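Local coordinates for protein nicotinate-nucleotide pyrophosphorylase (Ehrlichia chaffeensis, PDB 3L0G) that probably catalyses the conversion of quinolinate and phosphoribosyl pyrophosphate to nicotinate mononucleotide, with loss of carbon dioxide, in NAD(+) biosynthesis, at residues A58-E63 against N99-S104; S141-K146 against N267-G272; R148-T153 against C280-F285; I44-I49 against L108-L113. All coordinates share one frame; numbering follows the deposited sequence.

Contact 1. Residues A58-E63 against N99-S104; sequences AINTRE and NSTLVS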
loop_
_atom_site.group_PDB
_atom_site.type_symbol
_atom_site.label_atom_id
_atom_site.label_comp_id
_atom_site.label_asym_id
_atom_site.label_seq_id
_atom_site.Cartn_x
_atom_site.Cartn_y
_atom_site.Cartn_z
ATOM N N ALA C 58 17.771 -23.934 -3.556
ATOM C CA ALA C 58 16.685 -24.339 -4.431
ATOM C C ALA C 58 15.337 -24.314 -3.698
ATOM O O ALA C 58 15.231 -24.723 -2.525
ATOM C CB ALA C 58 16.942 -25.760 -4.989
ATOM N N ILE C 59 14.313 -23.842 -4.395
ATOM C CA ILE C 59 12.952 -23.891 -3.922
ATOM C C ILE C 59 12.374 -25.107 -4.599
ATOM O O ILE C 59 12.262 -25.117 -5.812
ATOM C CB ILE C 59 12.159 -22.631 -4.373
ATOM C CG1 ILE C 59 12.833 -21.349 -3.859
ATOM C CG2 ILE C 59 10.702 -22.719 -3.942
ATOM C CD1 ILE C 59 12.314 -20.847 -2.569
ATOM N N ASN C 60 12.025 -26.130 -3.812
ATOM C CA ASN C 60 11.662 -27.434 -4.319
ATOM C C ASN C 60 10.281 -27.819 -3.836
ATOM O O ASN C 60 9.961 -27.659 -2.662
ATOM C CB ASN C 60 12.690 -28.499 -3.838
ATOM C CG ASN C 60 14.028 -28.376 -4.542
ATOM O OD1 ASN C 60 14.083 -28.038 -5.739
ATOM N ND2 ASN C 60 15.115 -28.677 -3.818
ATOM N N THR C 61 9.445 -28.283 -4.758
ATOM C CA THR C 61 8.170 -28.915 -4.398
ATOM C C THR C 61 8.389 -30.234 -3.657
ATOM O O THR C 61 9.384 -30.937 -3.896
ATOM C CB THR C 61 7.345 -29.259 -5.613
ATOM O OG1 THR C 61 7.908 -30.408 -6.277
ATOM C CG2 THR C 61 7.242 -28.070 -6.577
ATOM N N ARG C 62 7.451 -30.565 -2.775
ATOM C CA ARG C 62 7.443 -31.844 -2.096
ATOM C C ARG C 62 6.276 -32.710 -2.564
ATOM O O ARG C 62 6.018 -33.751 -1.954
ATOM C CB ARG C 62 7.340 -31.678 -0.575
ATOM C CG ARG C 62 8.177 -30.584 0.066
ATOM C CD ARG C 62 9.652 -30.754 -0.171
ATOM N NE ARG C 62 10.429 -29.898 0.728
ATOM C CZ ARG C 62 11.728 -29.618 0.600
ATOM N NH1 ARG C 62 12.450 -30.109 -0.418
ATOM N NH2 ARG C 62 12.307 -28.823 1.501
ATOM N N GLU C 63 5.576 -32.295 -3.631
ATOM C CA GLU C 63 4.463 -33.068 -4.217
ATOM C C GLU C 63 4.050 -32.417 -5.519
ATOM O O GLU C 63 4.521 -31.340 -5.834
ATOM C CB GLU C 63 3.252 -33.067 -3.291
ATOM C CG GLU C 63 2.937 -31.652 -2.780
ATOM C CD GLU C 63 1.681 -31.537 -1.937
ATOM O OE1 GLU C 63 0.678 -32.218 -2.221
ATOM O OE2 GLU C 63 1.699 -30.706 -1.012
ATOM N N ASN C 99 9.346 -33.165 -5.962
ATOM C CA ASN C 99 10.795 -32.913 -6.036
ATOM C C ASN C 99 11.196 -32.191 -7.328
ATOM O O ASN C 99 12.190 -32.523 -7.975
ATOM C CB ASN C 99 11.592 -34.217 -5.852
ATOM C CG ASN C 99 11.334 -34.859 -4.508
ATOM O OD1 ASN C 99 11.040 -34.171 -3.524
ATOM N ND2 ASN C 99 11.422 -36.184 -4.456
ATOM N N SER C 100 10.378 -31.223 -7.711
ATOM C CA SER C 100 10.668 -30.362 -8.813
ATOM C C SER C 100 11.227 -29.029 -8.286
ATOM O O SER C 100 10.626 -28.420 -7.373
ATOM C CB SER C 100 9.378 -30.137 -9.606
ATOM O OG SER C 100 9.604 -29.219 -10.655
ATOM N N THR C 101 12.330 -28.569 -8.886
ATOM C CA THR C 101 12.944 -27.278 -8.630
ATOM C C THR C 101 12.271 -26.170 -9.421
ATOM O O THR C 101 12.345 -26.107 -10.659
ATOM C CB THR C 101 14.460 -27.292 -8.958
ATOM O OG1 THR C 101 15.093 -28.355 -8.236
ATOM C CG2 THR C 101 15.146 -25.936 -8.571
ATOM N N LEU C 102 11.590 -25.297 -8.690
ATOM C CA LEU C 102 10.938 -24.148 -9.256
ATOM C C LEU C 102 11.951 -23.048 -9.566
ATOM O O LEU C 102 11.859 -22.410 -10.601
ATOM C CB LEU C 102 9.911 -23.606 -8.258
ATOM C CG LEU C 102 8.801 -24.561 -7.772
ATOM C CD1 LEU C 102 7.728 -23.751 -7.006
ATOM C CD2 LEU C 102 8.195 -25.272 -8.965
ATOM N N VAL C 103 12.877 -22.811 -8.634
ATOM C CA VAL C 103 13.869 -21.748 -8.738
ATOM C C VAL C 103 15.119 -22.248 -8.069
ATOM O O VAL C 103 15.054 -22.987 -7.089
ATOM C CB VAL C 103 13.396 -20.447 -7.995
ATOM C CG1 VAL C 103 14.446 -19.362 -8.089
ATOM C CG2 VAL C 103 12.086 -19.939 -8.569
ATOM N N SER C 104 16.274 -21.875 -8.594
ATOM C CA SER C 104 17.508 -22.186 -7.931
ATOM C C SER C 104 18.453 -21.005 -8.063
ATOM O O SER C 104 18.267 -20.119 -8.908
ATOM C CB SER C 104 18.131 -23.446 -8.543
ATOM O OG SER C 104 18.621 -23.194 -9.840
HETATM O O HOH W 1 12.088 -31.965 -2.878
#
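Ile-59 and Val-103 form the tight part of this contact. Ile-59 N donates to Val-103 O at 2.9 Å, nearly straight (168°). Ile-59 O accepts from Leu-102 N at 3.0 Å. The side chains of Ile-59 and Val-103 point to the same face of the sheet, where helix 70-79 packs on them through Leu-73. Ile-59 CG1 packs loosely against Val-103 CB, 4.3 Å away. Next, Thr-61 CG2 meets Leu-102 CD2 at 3.8 Å, the two side chains crossing at about a right angle. The strands are central neighbours in the four-stranded antiparallel sheet of the N-terminal domain. Ile-59 is hydrogen-bonded through N and O to two consecutive residues, Val-103 and Leu-102, so the register slips by one. This is a beta bulge, and the chain of 99-104 turns a corner there.

Beyond the bulge Thr-61 takes over the pairing. Thr-61 N donates to Ser-100 O at 2.9 Å. The hydroxyl sits between the backbone N and the carbonyl carbon (chi1 74°), where Thr-61 OG1 accepts from Ser-100 N at 3.0 Å; it also bonds to Gly-97 O.

The other face, with Ala-58, Asn-60, Thr-101 and Ser-104, is less deeply buried. Asn-60 and Thr-101 lie side by side, and Thr-101 OG1 donates to Asn-60 OD1 at 2.7 Å. Asn-60 ND2 is held by Asp-293 on the next strand. The end is looser still. Asn-99 is exposed, and its N gives only a weak bond to Thr-61 O. A water joins Thr-61 O, Asn-99 OD1 and Arg-62 NH1, lying in the plane of the guanidinium at its edge.

Contact 2. Residues S141-K146 against N267-G272; sequences SGTKVK and NIALTG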
loop_
_atom_site.group_PDB
_atom_site.type_symbol
_atom_site.label_atom_id
_atom_site.label_comp_id
_atom_site.label_asym_id
_atom_site.label_seq_id
_atom_site.Cartn_x
_atom_site.Cartn_y
_atom_site.Cartn_z
ATOM N N SER C 141 -14.193 -31.270 -17.397
ATOM C CA SER C 141 -13.739 -31.284 -18.788
ATOM C C SER C 141 -14.757 -31.931 -19.728
ATOM O O SER C 141 -15.422 -32.894 -19.365
ATOM C CB SER C 141 -12.421 -32.043 -18.928
ATOM O OG SER C 141 -11.956 -31.964 -20.265
ATOM N N GLY C 142 -14.851 -31.410 -20.946
ATOM C CA GLY C 142 -15.819 -31.904 -21.930
ATOM C C GLY C 142 -17.253 -31.484 -21.660
ATOM O O GLY C 142 -18.176 -32.024 -22.284
ATOM N N THR C 143 -17.455 -30.560 -20.715
ATOM C CA THR C 143 -18.707 -29.799 -20.596
ATOM C C THR C 143 -18.381 -28.355 -20.951
ATOM O O THR C 143 -17.206 -27.981 -21.063
ATOM C CB THR C 143 -19.303 -29.842 -19.160
ATOM O OG1 THR C 143 -18.518 -29.030 -18.270
ATOM C CG2 THR C 143 -19.367 -31.267 -18.632
ATOM N N LYS C 144 -19.392 -27.516 -21.088
ATOM C CA LYS C 144 -19.144 -26.099 -21.393
ATOM C C LYS C 144 -18.828 -25.287 -20.154
ATOM O O LYS C 144 -18.608 -24.088 -20.253
ATOM C CB LYS C 144 -20.345 -25.463 -22.093
ATOM C CG LYS C 144 -21.632 -25.440 -21.247
ATOM C CD LYS C 144 -22.773 -24.792 -22.054
ATOM C CE LYS C 144 -24.146 -25.109 -21.490
ATOM N NZ LYS C 144 -25.052 -23.937 -21.724
ATOM N N VAL C 145 -18.781 -25.927 -18.992
ATOM C CA VAL C 145 -18.704 -25.186 -17.741
ATOM C C VAL C 145 -17.330 -24.546 -17.488
ATOM O O VAL C 145 -16.288 -25.155 -17.745
ATOM C CB VAL C 145 -19.102 -26.073 -16.562
ATOM C CG1 VAL C 145 -18.869 -25.354 -15.259
ATOM C CG2 VAL C 145 -20.561 -26.475 -16.702
ATOM N N LYS C 146 -17.347 -23.313 -17.004
ATOM C CA LYS C 146 -16.146 -22.681 -16.435
ATOM C C LYS C 146 -16.257 -22.610 -14.910
ATOM O O LYS C 146 -17.323 -22.322 -14.364
ATOM C CB LYS C 146 -15.947 -21.274 -17.023
ATOM C CG LYS C 146 -15.880 -21.228 -18.575
ATOM C CD LYS C 146 -14.661 -21.998 -19.061
ATOM C CE LYS C 146 -14.507 -21.972 -20.557
ATOM N NZ LYS C 146 -13.233 -22.648 -20.946
ATOM N N ASN C 267 -21.440 -33.912 -11.913
ATOM C CA ASN C 267 -22.892 -34.070 -11.989
ATOM C C ASN C 267 -23.591 -32.735 -12.187
ATOM O O ASN C 267 -24.520 -32.632 -12.983
ATOM C CB ASN C 267 -23.444 -34.718 -10.716
ATOM C CG ASN C 267 -23.129 -36.192 -10.616
ATOM O OD1 ASN C 267 -22.927 -36.706 -9.505
ATOM N ND2 ASN C 267 -23.093 -36.889 -11.761
ATOM N N ILE C 268 -23.141 -31.721 -11.453
ATOM C CA ILE C 268 -23.688 -30.377 -11.597
ATOM C C ILE C 268 -23.386 -29.869 -13.007
ATOM O O ILE C 268 -24.271 -29.302 -13.656
ATOM C CB ILE C 268 -23.168 -29.422 -10.509
ATOM C CG1 ILE C 268 -23.710 -29.875 -9.135
ATOM C CG2 ILE C 268 -23.571 -27.954 -10.812
ATOM C CD1 ILE C 268 -23.242 -29.050 -7.990
ATOM N N ALA C 269 -22.168 -30.113 -13.502
ATOM C CA ALA C 269 -21.765 -29.585 -14.809
ATOM C C ALA C 269 -22.619 -30.141 -15.952
ATOM O O ALA C 269 -22.901 -29.428 -16.894
ATOM C CB ALA C 269 -20.279 -29.818 -15.076
ATOM N N LEU C 270 -23.026 -31.403 -15.855
ATOM C CA LEU C 270 -23.795 -32.059 -16.926
ATOM C C LEU C 270 -25.263 -31.614 -17.009
ATOM O O LEU C 270 -25.946 -31.996 -17.949
ATOM C CB LEU C 270 -23.750 -33.585 -16.779
ATOM C CG LEU C 270 -22.382 -34.261 -16.860
ATOM C CD1 LEU C 270 -22.513 -35.707 -16.369
ATOM C CD2 LEU C 270 -21.815 -34.185 -18.277
ATOM N N THR C 271 -25.748 -30.851 -16.021
ATOM C CA THR C 271 -27.108 -30.309 -16.049
ATOM C C THR C 271 -27.259 -29.278 -17.176
ATOM O O THR C 271 -28.359 -29.081 -17.677
ATOM C CB THR C 271 -27.515 -29.626 -14.710
ATOM O OG1 THR C 271 -26.674 -28.494 -14.468
ATOM C CG2 THR C 271 -27.436 -30.593 -13.534
ATOM N N GLY C 272 -26.159 -28.637 -17.584
ATOM C CA GLY C 272 -26.196 -27.618 -18.667
ATOM C C GLY C 272 -26.101 -26.157 -18.193
ATOM O O GLY C 272 -26.427 -25.212 -18.939
#
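The flat group that Lys-144 meets is the peptide carbonyl of Gly-272; no aromatic ring, side-chain amide or guanidinium carries this contact. NZ of Lys-144 comes to Gly-272 O from above the carbonyl plane, a long, weak hydrogen bond of 3.4 Å, and CE lies close to the same oxygen. The stronger partner of this ammonium is Asp-274, in a salt bridge.

The rest is mainly van der Waals packing round the methyl of Ala-269. Val-145 CG2 touches Ala-269 CB at 3.7 Å. Thr-143 OG1 is equally near Ala-269 CB, at 3.7 Å. Thr-143 CG2 reaches further out, to Leu-270 CD2 at 3.8 Å, and these two side chains cross at about a right angle near the surface.

Thr-143 OG1 lies between its own N and carbonyl carbon (chi1 73°). From there Thr-143 OG1 accepts from Val-145 N, two residues on, at 3.2 Å, an ST turn; it also bonds to Val-140 O. On the other segment Ile-268 O is gripped twice, by Thr-271 N and by Thr-271 OG1 at 2.7 Å. The chain then leaves helical geometry at Gly-272, with positive phi.

Helix 262-269 is the connection of a beta-alpha-beta crossover between parallel strands 253-257 and 275-277. Its end packs on the loop entering the adjacent strand 146-148, at the N-terminal end of the strands of the alpha/beta barrel-like domain characteristic of this family.

Contact 3. Residues R148-T153 against C280-F285; sequences RSTRKT and CITNSF. With FMT (formic acid), chain J.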
loop_
_atom_site.group_PDB
_atom_site.type_symbol
_atom_site.label_atom_id
_atom_site.label_comp_id
_atom_site.label_asym_id
_atom_site.label_seq_id
_atom_site.Cartn_x
_atom_site.Cartn_y
_atom_site.Cartn_z
ATOM N N ARG C 148 -15.628 -20.668 -11.532
ATOM C CA ARG C 148 -15.430 -19.279 -11.102
ATOM C C ARG C 148 -15.086 -19.123 -9.645
ATOM O O ARG C 148 -15.490 -19.938 -8.800
ATOM C CB ARG C 148 -16.625 -18.391 -11.410
ATOM C CG ARG C 148 -16.798 -18.261 -12.928
ATOM C CD ARG C 148 -17.094 -16.907 -13.465
ATOM N NE ARG C 148 -18.482 -16.565 -13.325
ATOM C CZ ARG C 148 -19.205 -15.853 -14.193
ATOM N NH1 ARG C 148 -18.709 -15.405 -15.338
ATOM N NH2 ARG C 148 -20.471 -15.599 -13.896
ATOM N N SER C 149 -14.300 -18.083 -9.365
ATOM C CA SER C 149 -14.015 -17.695 -8.007
ATOM C C SER C 149 -15.211 -16.905 -7.507
ATOM O O SER C 149 -16.133 -16.587 -8.284
ATOM C CB SER C 149 -12.738 -16.866 -7.913
ATOM O OG SER C 149 -12.820 -15.696 -8.732
ATOM N N THR C 150 -15.188 -16.644 -6.206
ATOM C CA THR C 150 -16.139 -15.821 -5.487
ATOM C C THR C 150 -15.396 -14.687 -4.759
ATOM O O THR C 150 -14.218 -14.487 -4.998
ATOM C CB THR C 150 -16.848 -16.645 -4.420
ATOM O OG1 THR C 150 -15.885 -17.076 -3.450
ATOM C CG2 THR C 150 -17.553 -17.903 -5.042
ATOM N N ARG C 151 -16.104 -13.970 -3.865
ATOM C CA ARG C 151 -15.532 -12.992 -2.988
ATOM C C ARG C 151 -15.216 -13.543 -1.584
ATOM O O ARG C 151 -14.790 -12.789 -0.695
ATOM C CB ARG C 151 -16.420 -11.726 -2.928
ATOM C CG ARG C 151 -16.271 -10.850 -4.232
ATOM C CD ARG C 151 -17.326 -9.773 -4.383
ATOM N NE ARG C 151 -17.463 -8.968 -3.177
ATOM C CZ ARG C 151 -18.465 -9.055 -2.290
ATOM N NH1 ARG C 151 -18.440 -8.311 -1.198
ATOM N NH2 ARG C 151 -19.506 -9.849 -2.492
ATOM N N LYS C 152 -15.358 -14.859 -1.413
ATOM C CA LYS C 152 -14.987 -15.516 -0.177
ATOM C C LYS C 152 -13.521 -15.875 -0.284
ATOM O O LYS C 152 -13.117 -17.052 -0.291
ATOM C CB LYS C 152 -15.843 -16.746 0.062
ATOM C CG LYS C 152 -17.308 -16.439 0.238
ATOM C CD LYS C 152 -18.134 -17.709 0.152
ATOM C CE LYS C 152 -19.500 -17.519 0.763
ATOM N NZ LYS C 152 -20.504 -18.315 0.050
ATOM N N THR C 153 -12.726 -14.814 -0.362
ATOM C CA THR C 153 -11.295 -14.907 -0.445
ATOM C C THR C 153 -10.654 -14.617 0.922
ATOM O O THR C 153 -11.317 -14.203 1.875
ATOM C CB THR C 153 -10.839 -13.914 -1.542
ATOM O OG1 THR C 153 -11.462 -12.642 -1.312
ATOM C CG2 THR C 153 -11.286 -14.395 -2.943
ATOM N N CYS C 280 -14.918 -22.575 -1.687
ATOM C CA CYS C 280 -13.879 -23.369 -1.047
ATOM C C CYS C 280 -12.601 -23.583 -1.921
ATOM O O CYS C 280 -11.715 -24.321 -1.540
ATOM C CB CYS C 280 -14.501 -24.700 -0.562
ATOM S SG CYS C 280 -15.756 -24.537 0.822
ATOM N N ILE C 281 -12.502 -22.942 -3.101
ATOM C CA ILE C 281 -11.206 -22.913 -3.826
ATOM C C ILE C 281 -10.307 -21.721 -3.442
ATOM O O ILE C 281 -9.128 -21.701 -3.801
ATOM C CB ILE C 281 -11.322 -23.025 -5.348
ATOM C CG1 ILE C 281 -12.185 -21.906 -5.956
ATOM C CG2 ILE C 281 -11.883 -24.398 -5.712
ATOM C CD1 ILE C 281 -12.238 -21.937 -7.503
ATOM N N THR C 282 -10.853 -20.748 -2.708
ATOM C CA THR C 282 -10.074 -19.579 -2.205
ATOM C C THR C 282 -10.151 -19.458 -0.657
ATOM O O THR C 282 -9.615 -18.540 -0.076
ATOM C CB THR C 282 -10.530 -18.259 -2.849
ATOM O OG1 THR C 282 -11.933 -18.011 -2.562
ATOM C CG2 THR C 282 -10.353 -18.297 -4.346
ATOM N N ASN C 283 -10.858 -20.381 -0.015
ATOM C CA ASN C 283 -10.760 -20.558 1.416
ATOM C C ASN C 283 -10.903 -22.066 1.679
ATOM O O ASN C 283 -11.359 -22.823 0.793
ATOM C CB ASN C 283 -11.790 -19.675 2.147
ATOM C CG ASN C 283 -13.193 -20.142 1.967
ATOM O OD1 ASN C 283 -13.567 -21.185 2.498
ATOM N ND2 ASN C 283 -13.992 -19.392 1.189
ATOM N N SER C 284 -10.450 -22.541 2.825
ATOM C CA SER C 284 -10.606 -23.971 3.162
ATOM C C SER C 284 -9.960 -24.953 2.160
ATOM O O SER C 284 -10.495 -26.014 1.911
ATOM C CB SER C 284 -12.108 -24.324 3.276
ATOM O OG SER C 284 -12.774 -23.451 4.178
ATOM N N PHE C 285 -8.840 -24.576 1.580
ATOM C CA PHE C 285 -8.093 -25.422 0.650
ATOM C C PHE C 285 -6.745 -25.772 1.302
ATOM O O PHE C 285 -6.305 -25.109 2.253
ATOM C CB PHE C 285 -7.855 -24.658 -0.648
ATOM C CG PHE C 285 -7.028 -23.433 -0.448
ATOM C CD1 PHE C 285 -5.665 -23.515 -0.487
ATOM C CD2 PHE C 285 -7.619 -22.213 -0.126
ATOM C CE1 PHE C 285 -4.874 -22.393 -0.230
ATOM C CE2 PHE C 285 -6.831 -21.086 0.108
ATOM C CZ PHE C 285 -5.453 -21.196 0.065
HETATM C C FMT J . -19.283 -12.238 -5.743
HETATM O O1 FMT J . -18.846 -11.674 -6.755
HETATM O O2 FMT J . -19.945 -11.652 -4.877
HETATM O O HOH W 2 -13.895 -18.592 -4.366
#
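Lys-152 O is gripped by two side chains of 280-285, which reach it from opposite faces of its carbonyl plane. Thr-282 OG1 donates to Lys-152 O at 2.7 Å from well above that plane. Asn-283 ND2 donates to Lys-152 O at 2.9 Å and almost straight (170°), with the oxygen lying in the plane of its amide. Asn-283 OD1 accepts from Ser-284 OG, which should help fix the amide's rotation.

Thr-282 OG1 also accepts from a water at 2.7 Å, and that water accepts from Thr-150 N. Thr-150 OG1 accepts from Lys-152 N at 3.1 Å, an ST turn that shapes the loop. Thr-153 and Thr-282 lie side by side, with Thr-153 CG2 against the Thr-282 hydroxyl.

Arg-151 points away and holds a formate, probably from the crystallisation liquor, at its guanidinium edge: Arg-151 NH2 donates to formate O2 at 3.0 Å. Arg-174 and Lys-184 complete this site, consistent with a pocket for an anionic substrate group. Asp-37 of the second subunit pairs with Arg-151 NH1.

Both loops follow adjacent parallel strands, 146-148 and 275-277, at the C-terminal end of the sheet. Ile-281 lies against helices 116-139 and 158-167, while Thr-282 touches 158-167.

Contact 4. Residues I44-I49 against L108-L113; sequences ITTNSI and LAIYLL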
loop_
_atom_site.group_PDB
_atom_site.type_symbol
_atom_site.label_atom_id
_atom_site.label_comp_id
_atom_site.label_asym_id
_atom_site.label_seq_id
_atom_site.Cartn_x
_atom_site.Cartn_y
_atom_site.Cartn_z
ATOM N N ILE C 44 16.633 -11.085 13.910
ATOM C CA ILE C 44 17.694 -11.056 14.940
ATOM C C ILE C 44 18.528 -12.340 14.945
ATOM O O ILE C 44 19.746 -12.286 15.183
ATOM C CB ILE C 44 17.159 -10.729 16.360
ATOM C CG1 ILE C 44 16.329 -11.867 16.993
ATOM C CG2 ILE C 44 16.309 -9.426 16.342
ATOM C CD1 ILE C 44 15.754 -11.518 18.394
ATOM N N THR C 45 17.900 -13.480 14.617
ATOM C CA THR C 45 18.619 -14.755 14.551
ATOM C C THR C 45 19.636 -14.776 13.411
ATOM O O THR C 45 20.810 -15.031 13.630
ATOM C CB THR C 45 17.663 -15.934 14.373
ATOM O OG1 THR C 45 16.646 -15.863 15.387
ATOM C CG2 THR C 45 18.423 -17.292 14.451
ATOM N N THR C 46 19.176 -14.486 12.204
ATOM C CA THR C 46 20.034 -14.521 11.036
ATOM C C THR C 46 21.140 -13.482 11.148
ATOM O O THR C 46 22.302 -13.784 10.857
ATOM C CB THR C 46 19.267 -14.200 9.751
ATOM O OG1 THR C 46 18.346 -15.266 9.442
ATOM C CG2 THR C 46 20.266 -14.039 8.607
ATOM N N ASN C 47 20.776 -12.272 11.570
ATOM C CA ASN C 47 21.723 -11.151 11.603
ATOM C C ASN C 47 22.776 -11.314 12.681
ATOM O O ASN C 47 23.825 -10.668 12.631
ATOM C CB ASN C 47 20.982 -9.795 11.762
ATOM C CG ASN C 47 20.151 -9.433 10.523
ATOM O OD1 ASN C 47 19.151 -8.714 10.609
ATOM N ND2 ASN C 47 20.536 -9.969 9.381
ATOM N N SER C 48 22.507 -12.183 13.649
ATOM C CA SER C 48 23.433 -12.415 14.755
ATOM C C SER C 48 24.375 -13.588 14.495
ATOM O O SER C 48 25.357 -13.743 15.206
ATOM C CB SER C 48 22.675 -12.651 16.066
ATOM O OG SER C 48 21.876 -11.515 16.417
ATOM N N ILE C 49 24.071 -14.418 13.495
ATOM C CA ILE C 49 24.868 -15.584 13.208
ATOM C C ILE C 49 25.679 -15.442 11.942
ATOM O O ILE C 49 26.812 -15.912 11.883
ATOM C CB ILE C 49 23.994 -16.843 13.057
ATOM C CG1 ILE C 49 23.294 -17.181 14.380
ATOM C CG2 ILE C 49 24.849 -18.017 12.552
ATOM C CD1 ILE C 49 22.209 -18.285 14.241
ATOM N N LEU C 108 23.999 -14.606 -0.733
ATOM C CA LEU C 108 24.475 -14.295 0.613
ATOM C C LEU C 108 23.377 -14.767 1.557
ATOM O O LEU C 108 22.230 -14.346 1.407
ATOM C CB LEU C 108 24.681 -12.790 0.813
ATOM C CG LEU C 108 26.080 -12.271 1.102
ATOM C CD1 LEU C 108 27.076 -12.839 0.124
ATOM C CD2 LEU C 108 26.066 -10.740 1.042
ATOM N N ALA C 109 23.717 -15.661 2.483
ATOM C CA ALA C 109 22.731 -16.261 3.359
ATOM C C ALA C 109 22.026 -15.204 4.172
ATOM O O ALA C 109 20.818 -15.271 4.349
ATOM C CB ALA C 109 23.348 -17.293 4.260
ATOM N N ILE C 110 22.767 -14.198 4.625
ATOM C CA ILE C 110 22.211 -13.163 5.493
ATOM C C ILE C 110 21.033 -12.467 4.819
ATOM O O ILE C 110 20.165 -11.955 5.514
ATOM C CB ILE C 110 23.334 -12.146 5.980
ATOM C CG1 ILE C 110 22.877 -11.362 7.209
ATOM C CG2 ILE C 110 23.752 -11.178 4.853
ATOM C CD1 ILE C 110 23.960 -10.431 7.808
ATOM N N TYR C 111 20.979 -12.470 3.476
ATOM C CA TYR C 111 19.891 -11.817 2.730
ATOM C C TYR C 111 18.765 -12.771 2.320
ATOM O O TYR C 111 17.624 -12.344 2.229
ATOM C CB TYR C 111 20.427 -11.073 1.486
ATOM C CG TYR C 111 21.174 -9.790 1.842
ATOM C CD1 TYR C 111 20.476 -8.590 2.065
ATOM C CD2 TYR C 111 22.559 -9.771 1.969
ATOM C CE1 TYR C 111 21.144 -7.414 2.409
ATOM C CE2 TYR C 111 23.246 -8.582 2.314
ATOM C CZ TYR C 111 22.525 -7.413 2.531
ATOM O OH TYR C 111 23.168 -6.241 2.878
ATOM N N LEU C 112 19.072 -14.056 2.141
ATOM C CA LEU C 112 18.067 -15.070 1.796
ATOM C C LEU C 112 17.211 -15.563 2.969
ATOM O O LEU C 112 16.003 -15.716 2.828
ATOM C CB LEU C 112 18.764 -16.274 1.144
ATOM C CG LEU C 112 17.939 -17.446 0.627
ATOM C CD1 LEU C 112 17.001 -16.998 -0.473
ATOM C CD2 LEU C 112 18.911 -18.568 0.145
ATOM N N LEU C 113 17.820 -15.863 4.108
ATOM C CA LEU C 113 17.082 -16.492 5.205
ATOM C C LEU C 113 15.967 -15.629 5.812
ATOM O O LEU C 113 14.935 -16.145 6.195
ATOM C CB LEU C 113 18.039 -17.017 6.303
ATOM C CG LEU C 113 19.071 -18.101 5.861
ATOM C CD1 LEU C 113 19.630 -18.817 7.064
ATOM C CD2 LEU C 113 18.454 -19.113 4.916
HETATM O O HOH W 3 19.605 -9.576 7.035
#
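Thr-46 and Ile-110 bring together two short helices of the N-terminal domain: 44-49, weakly bonded, and 109-112, which directly follows a strand of the antiparallel sheet.

Van der Waals packing is sparse. In Thr-46 a chi1 of -69° sets OG1 beside the backbone N and leaves CG2 anti to it, facing Ile-110. Thr-46 CG2 lies 4.0 Å from Ile-110 CG1, an apolar contact on both sides, and 3.7 Å from Ile-110 O. Asn-47 crosses Ile-110 at about a right angle, and Asn-47 ND2 rests on Ile-110 CG1 at 3.5 Å. Thr-46 OG1 touches Leu-113 CB at 3.6 Å. On the other helix face Leu-112 points away, into the sheet and onto Val-55 and Phe-57.

The polar bonds of Thr-46 OG1 go to Asp-43 and to His-187 of the second subunit. Helix 44-49 is thus part of the subunit interface. Ser-48 O and Ile-49 O bond to Asn-204 and Arg-200 of that subunit.

Within helix 44-49, Ser-48 OG donates to Ile-44 O at 2.6 Å.

The remaining link between the helices is a water bridge: one water accepts from Asn-47 ND2 at 2.6 Å and donates to Ile-110 O at 2.9 Å.

Contacts 1 and 4 belong to the N-terminal domain and share its chain: strand 54-61 follows helix 44-49, and strand 101-108 runs into helix 109-112. Contact 1 is partly buried and held by direct backbone bonds. Contact 4 has thin packing and a water; it is mostly buried, though about 33 Å from the chain's centre, because the second subunit packs there. Contacts 2 and 3 lie in the C-terminal domain, at opposite ends of neighbouring strands 146-148 and 275-277, with centres about 19 Å apart. Contact 2 is near the surface and mainly apolar. Contact 3, about 6 Å from the chain's centre, is mainly polar and also touches the second subunit; contacts 1 and 2 do not.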